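Side-chain contacts in lipoate-protein ligase 1 (Plasmodium falciparum, PDB 5T8U), which belongs to the lipoate-protein ligases and holds lipoic acid in a pocket of its ligase A/B-type catalytic domain: residues Val99-Asp102 against Leu103-Cys107; Asn172-Lys175 against Asn176-Asn179. One frame throughout, in Å; residues are numbered along the deposited sequence.

Contacts 1 and 2 follow one another along the chain of the catalytic domain, and their centres lie about 10 Å apart. Contact 1 is the corner where strand 99-101, at an edge of the small three-stranded sheet, turns into strand 105-112 of the large mixed sheet. Strand 162-170 runs antiparallel beside 105-112 in that large sheet, and the chain leaving it forms contact 2 as it runs into helix 178-181. A probable backbone hydrogen bond, modelled rather short, joins Gly104 to Asn172, and Leu178 packs on Tyr100. Contact 1 supplies Val99, His101 and Cys107 to the lipoic acid pocket, whereas contact 2 lies farther toward the surface, with the Leu173 side chain about 10 Å from lipoic acid.

Contact 1 of 2, residues Val99-Asp102 against Leu103-Cys107; sequences VYHD and LGNVC. With LPA (lipoic acid), chain C.
A type I beta turn from Asp102 to Asn105 carries the chain from strand 99-101 into strand 105-107, and the side chains of both end residues tie it together. The backbone bond of the turn, Asn105 N to Asp102 O, measures 3.2 Å. Asn105 adds a return bond: its OD1 accepts from Asp102 N at 2.8 Å, almost straight at 172°, with the N-H pointing nearly down the amide C=O. Asn105 can do this because its CG stands between its own backbone N and carbonyl carbon (chi1 73°), which swings the amide back over the turn. Asp102 makes an Asx turn inside it, with OD1 taking the N-H of Gly104 at 2.8 Å, approached from well above the carboxylate plane. Glycine suits this place: it leaves the backbone N-H open to the carboxylate, with little room beside OD1. Asp102 OD2 has a weak partner in Glu174 N. The same corner forms one wall of the lipoic acid pocket in this ligase fold. His101 ND1 donates to the carbonyl of the preceding residue, Tyr100 O, at 2.9 Å, a bond that lies close to the ring plane and so helps set the ring's rotation. Asn105 ND2 then lies over one ring face, offset toward the rim and 3.7 Å from His101 ND1, and makes a weak bond to Val106 O. Cys107 SG approaches obliquely, 3.3 Å from His101 NE2, a buried nitrogen that has no hydrogen-bond partner in the model. Lipoic acid meets the ring at its edge, with S8 3.5 Å from His101 NE2. Val99, a branched apolar residue, sets CG2 3.6 Å from C5 of the lipoic acid chain, while Lys150 NZ and Gly97 N bond to the ligand.

Contact 2 of 2, residues Asn172-Lys175 against Asn176-Asn179; sequences NLEK and NILN
Lys175 is held at both ends: its O takes a weak bond from Leu178 N at 3.5 Å, and its NZ bonds to Ile202 O and Thr201 OG1. A lysine suits this position because its long chain, extended throughout with CG anti to the backbone N (chi1 176°), can carry the ammonium group away from the turn to those acceptors. Lys175 O is also covered by apolar carbon: Leu178 CG stands 3.2 Å from it and Leu178 CD1 3.5 Å. The leucine is brought there by its first torsion, -56°, which places CG beside its own backbone N and so next to the carbonyl that this N-H addresses. The spacing of three residues, together with helical backbone angles at Asn176 and Ile177, makes this a turn of the helical kind that leads from the loop after strand 162-170 toward the short helix 178-181. Glu174 and Ile177 form a second pair. The two side chains meet at a slant, and the extended glutamate passes over the branch point of the isoleucine, its CD lying 3.6 Å from Ile177 CB. Nearer the backbone, Glu174 CG packs against Ile177 CG2 at 3.8 Å, and that methyl also comes within 3.3 Å of Glu174 O. Glutamate fits because its CB and CG pack on the isoleucine methyl, and its carboxylate crosses the isoleucine at an exposed position. The buried member is Leu173, whose CD2 faces Leu178 CD2 at 4.3 Å, a loose apolar touch of methyl on methyl. Tyr100 of strand 99-101 packs against Leu173, Ile177 and Leu178, joining this turn to the small sheet, and Leu204 meets both Leu173 and Lys175.

Contact 1 of 2, residues Val99-Asp102 against Leu103-Cys107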
loop_
_atom_site.group_PDB
_atom_site.type_symbol
_atom_site.label_atom_id
_atom_site.label_comp_id
_atom_site.label_asym_id
_atom_site.label_seq_id
_atom_site.Cartn_x
_atom_site.Cartn_y
_atom_site.Cartn_z
ATOM N N VAL A 99 -2.931 -7.638 -6.309
ATOM C CA VAL A 99 -3.918 -6.897 -7.081
ATOM C C VAL A 99 -3.397 -6.694 -8.496
ATOM O O VAL A 99 -2.199 -6.796 -8.770
ATOM C CB VAL A 99 -4.261 -5.536 -6.437
ATOM C CG1 VAL A 99 -4.920 -5.743 -5.078
ATOM C CG2 VAL A 99 -3.014 -4.676 -6.308
ATOM N N TYR A 100 -4.328 -6.396 -9.398
ATOM C CA TYR A 100 -4.040 -6.165 -10.804
ATOM C C TYR A 100 -4.312 -4.708 -11.146
ATOM O O TYR A 100 -5.253 -4.104 -10.621
ATOM C CB TYR A 100 -4.897 -7.083 -11.678
ATOM C CG TYR A 100 -4.793 -6.841 -13.167
ATOM C CD1 TYR A 100 -3.745 -7.370 -13.909
ATOM C CD2 TYR A 100 -5.759 -6.104 -13.834
ATOM C CE1 TYR A 100 -3.656 -7.160 -15.270
ATOM C CE2 TYR A 100 -5.680 -5.888 -15.197
ATOM C CZ TYR A 100 -4.627 -6.419 -15.909
ATOM O OH TYR A 100 -4.538 -6.211 -17.265
ATOM N N HIS A 101 -3.488 -4.149 -12.027
ATOM C CA HIS A 101 -3.598 -2.755 -12.429
ATOM C C HIS A 101 -3.642 -2.656 -13.944
ATOM O O HIS A 101 -3.049 -3.471 -14.653
ATOM C CB HIS A 101 -2.420 -1.916 -11.916
ATOM C CG HIS A 101 -2.548 -1.488 -10.487
ATOM N ND1 HIS A 101 -3.602 -1.862 -9.683
ATOM C CD2 HIS A 101 -1.746 -0.712 -9.720
ATOM C CE1 HIS A 101 -3.446 -1.335 -8.482
ATOM N NE2 HIS A 101 -2.327 -0.633 -8.478
ATOM N N ASP A 102 -4.360 -1.649 -14.429
ATOM C CA ASP A 102 -4.279 -1.229 -15.820
ATOM C C ASP A 102 -4.779 0.208 -15.894
ATOM O O ASP A 102 -5.128 0.816 -14.878
ATOM C CB ASP A 102 -5.070 -2.167 -16.741
ATOM C CG ASP A 102 -6.568 -2.106 -16.505
ATOM O OD1 ASP A 102 -7.027 -1.252 -15.719
ATOM O OD2 ASP A 102 -7.294 -2.923 -17.108
ATOM N N LEU A 103 -4.821 0.750 -17.109
ATOM C CA LEU A 103 -5.227 2.138 -17.283
ATOM C C LEU A 103 -6.689 2.378 -16.925
ATOM O O LEU A 103 -7.111 3.538 -16.874
ATOM C CB LEU A 103 -4.959 2.579 -18.721
ATOM C CG LEU A 103 -3.483 2.566 -19.129
ATOM C CD1 LEU A 103 -3.330 2.862 -20.612
ATOM C CD2 LEU A 103 -2.676 3.560 -18.305
ATOM N N GLY A 104 -7.462 1.327 -16.668
ATOM C CA GLY A 104 -8.839 1.484 -16.253
ATOM C C GLY A 104 -9.036 1.772 -14.783
ATOM O O GLY A 104 -10.181 1.831 -14.326
ATOM N N ASN A 105 -7.957 1.952 -14.023
ATOM C CA ASN A 105 -8.054 2.214 -12.595
ATOM C C ASN A 105 -7.063 3.301 -12.209
ATOM O O ASN A 105 -6.009 3.458 -12.832
ATOM C CB ASN A 105 -7.799 0.947 -11.760
ATOM C CG ASN A 105 -6.338 0.534 -11.747
ATOM O OD1 ASN A 105 -5.899 -0.262 -12.577
ATOM N ND2 ASN A 105 -5.581 1.064 -10.792
ATOM N N VAL A 106 -7.419 4.048 -11.170
ATOM C CA VAL A 106 -6.589 5.117 -10.644
ATOM C C VAL A 106 -5.931 4.632 -9.359
ATOM O O VAL A 106 -6.408 3.710 -8.690
ATOM C CB VAL A 106 -7.414 6.403 -10.398
ATOM C CG1 VAL A 106 -6.516 7.572 -10.003
ATOM C CG2 VAL A 106 -8.233 6.754 -11.634
ATOM N N CYS A 107 -4.808 5.255 -9.013
ATOM C CA CYS A 107 -4.090 4.974 -7.777
ATOM C C CYS A 107 -3.862 6.281 -7.034
ATOM O O CYS A 107 -3.327 7.240 -7.604
ATOM C CB CYS A 107 -2.746 4.283 -8.044
ATOM S SG CYS A 107 -2.867 2.645 -8.801
HETATM C C1 LPA C . -6.063 -4.923 -0.706
HETATM O O1 LPA C . -7.177 -5.094 -1.267
HETATM C C2 LPA C . -5.352 -3.577 -0.817
HETATM O O2 LPA C . -5.537 -5.863 -0.052
HETATM C C3 LPA C . -4.890 -3.374 -2.258
HETATM C C4 LPA C . -3.878 -2.232 -2.327
HETATM C C5 LPA C . -3.211 -2.250 -3.701
HETATM C C6 LPA C . -2.185 -1.294 -3.771
HETATM S S6 LPA C . -1.201 -1.675 -4.894
HETATM C C7 LPA C . -2.922 0.477 -4.251
HETATM C C8 LPA C . -1.902 1.197 -5.243
HETATM S S8 LPA C . -0.552 0.003 -5.575
#

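Contact 2 of 2, residues Asn172-Lys175 against Asn176-Asn179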
loop_
_atom_site.group_PDB
_atom_site.type_symbol
_atom_site.label_atom_id
_atom_site.label_comp_id
_atom_site.label_asym_id
_atom_site.label_seq_id
_atom_site.Cartn_x
_atom_site.Cartn_y
_atom_site.Cartn_z
ATOM N N ASN A 172 -12.519 1.825 -14.950
ATOM C CA ASN A 172 -12.828 0.990 -16.106
ATOM C C ASN A 172 -11.933 -0.244 -16.144
ATOM O O ASN A 172 -11.619 -0.758 -17.219
ATOM C CB ASN A 172 -12.684 1.791 -17.401
ATOM C CG ASN A 172 -13.228 1.054 -18.611
ATOM O OD1 ASN A 172 -14.172 0.272 -18.504
ATOM N ND2 ASN A 172 -12.624 1.296 -19.770
ATOM N N LEU A 173 -11.506 -0.724 -14.977
ATOM C CA LEU A 173 -10.639 -1.893 -14.923
ATOM C C LEU A 173 -11.282 -3.075 -15.640
ATOM O O LEU A 173 -12.495 -3.285 -15.569
ATOM C CB LEU A 173 -10.334 -2.259 -13.467
ATOM C CG LEU A 173 -9.513 -3.531 -13.246
ATOM C CD1 LEU A 173 -8.134 -3.366 -13.844
ATOM C CD2 LEU A 173 -9.424 -3.874 -11.769
ATOM N N GLU A 174 -10.456 -3.843 -16.345
ATOM C CA GLU A 174 -10.907 -5.076 -16.984
ATOM C C GLU A 174 -11.142 -6.113 -15.894
ATOM O O GLU A 174 -10.197 -6.695 -15.357
ATOM C CB GLU A 174 -9.876 -5.550 -18.003
ATOM C CG GLU A 174 -10.370 -6.645 -18.934
ATOM C CD GLU A 174 -9.344 -7.011 -19.991
ATOM O OE1 GLU A 174 -9.686 -7.781 -20.914
ATOM O OE2 GLU A 174 -8.196 -6.529 -19.898
ATOM N N LYS A 175 -12.411 -6.341 -15.550
ATOM C CA LYS A 175 -12.734 -7.174 -14.395
ATOM C C LYS A 175 -12.523 -8.657 -14.675
ATOM O O LYS A 175 -12.038 -9.391 -13.807
ATOM C CB LYS A 175 -14.180 -6.927 -13.962
ATOM C CG LYS A 175 -14.639 -7.825 -12.823
ATOM C CD LYS A 175 -16.108 -7.615 -12.499
ATOM C CE LYS A 175 -16.573 -8.575 -11.415
ATOM N NZ LYS A 175 -18.016 -8.399 -11.092
ATOM N N ASN A 176 -12.885 -9.123 -15.873
ATOM C CA ASN A 176 -12.840 -10.555 -16.151
ATOM C C ASN A 176 -11.412 -11.071 -16.271
ATOM O O ASN A 176 -11.143 -12.225 -15.916
ATOM C CB ASN A 176 -13.619 -10.864 -17.430
ATOM C CG ASN A 176 -15.122 -10.790 -17.229
ATOM O OD1 ASN A 176 -15.619 -10.930 -16.111
ATOM N ND2 ASN A 176 -15.854 -10.576 -18.315
ATOM N N ILE A 177 -10.485 -10.244 -16.759
ATOM C CA ILE A 177 -9.124 -10.707 -17.009
ATOM C C ILE A 177 -8.418 -11.106 -15.720
ATOM O O ILE A 177 -7.462 -11.891 -15.757
ATOM C CB ILE A 177 -8.329 -9.619 -17.766
ATOM C CG1 ILE A 177 -7.127 -10.231 -18.487
ATOM C CG2 ILE A 177 -7.876 -8.502 -16.826
ATOM C CD1 ILE A 177 -7.485 -10.888 -19.802
ATOM N N LEU A 178 -8.873 -10.594 -14.574
ATOM C CA LEU A 178 -8.173 -10.815 -13.312
ATOM C C LEU A 178 -7.898 -12.295 -13.073
ATOM O O LEU A 178 -6.774 -12.683 -12.732
ATOM C CB LEU A 178 -8.993 -10.237 -12.158
ATOM C CG LEU A 178 -9.363 -8.757 -12.258
ATOM C CD1 LEU A 178 -10.217 -8.339 -11.072
ATOM C CD2 LEU A 178 -8.115 -7.908 -12.328
ATOM N N ASN A 179 -8.916 -13.138 -13.248
ATOM C CA ASN A 179 -8.785 -14.553 -12.924
ATOM C C ASN A 179 -7.713 -15.260 -13.744
ATOM O O ASN A 179 -7.375 -16.405 -13.425
ATOM C CB ASN A 179 -10.132 -15.252 -13.114
ATOM C CG ASN A 179 -11.126 -14.909 -12.019
ATOM O OD1 ASN A 179 -10.777 -14.870 -10.839
ATOM N ND2 ASN A 179 -12.369 -14.648 -12.408
#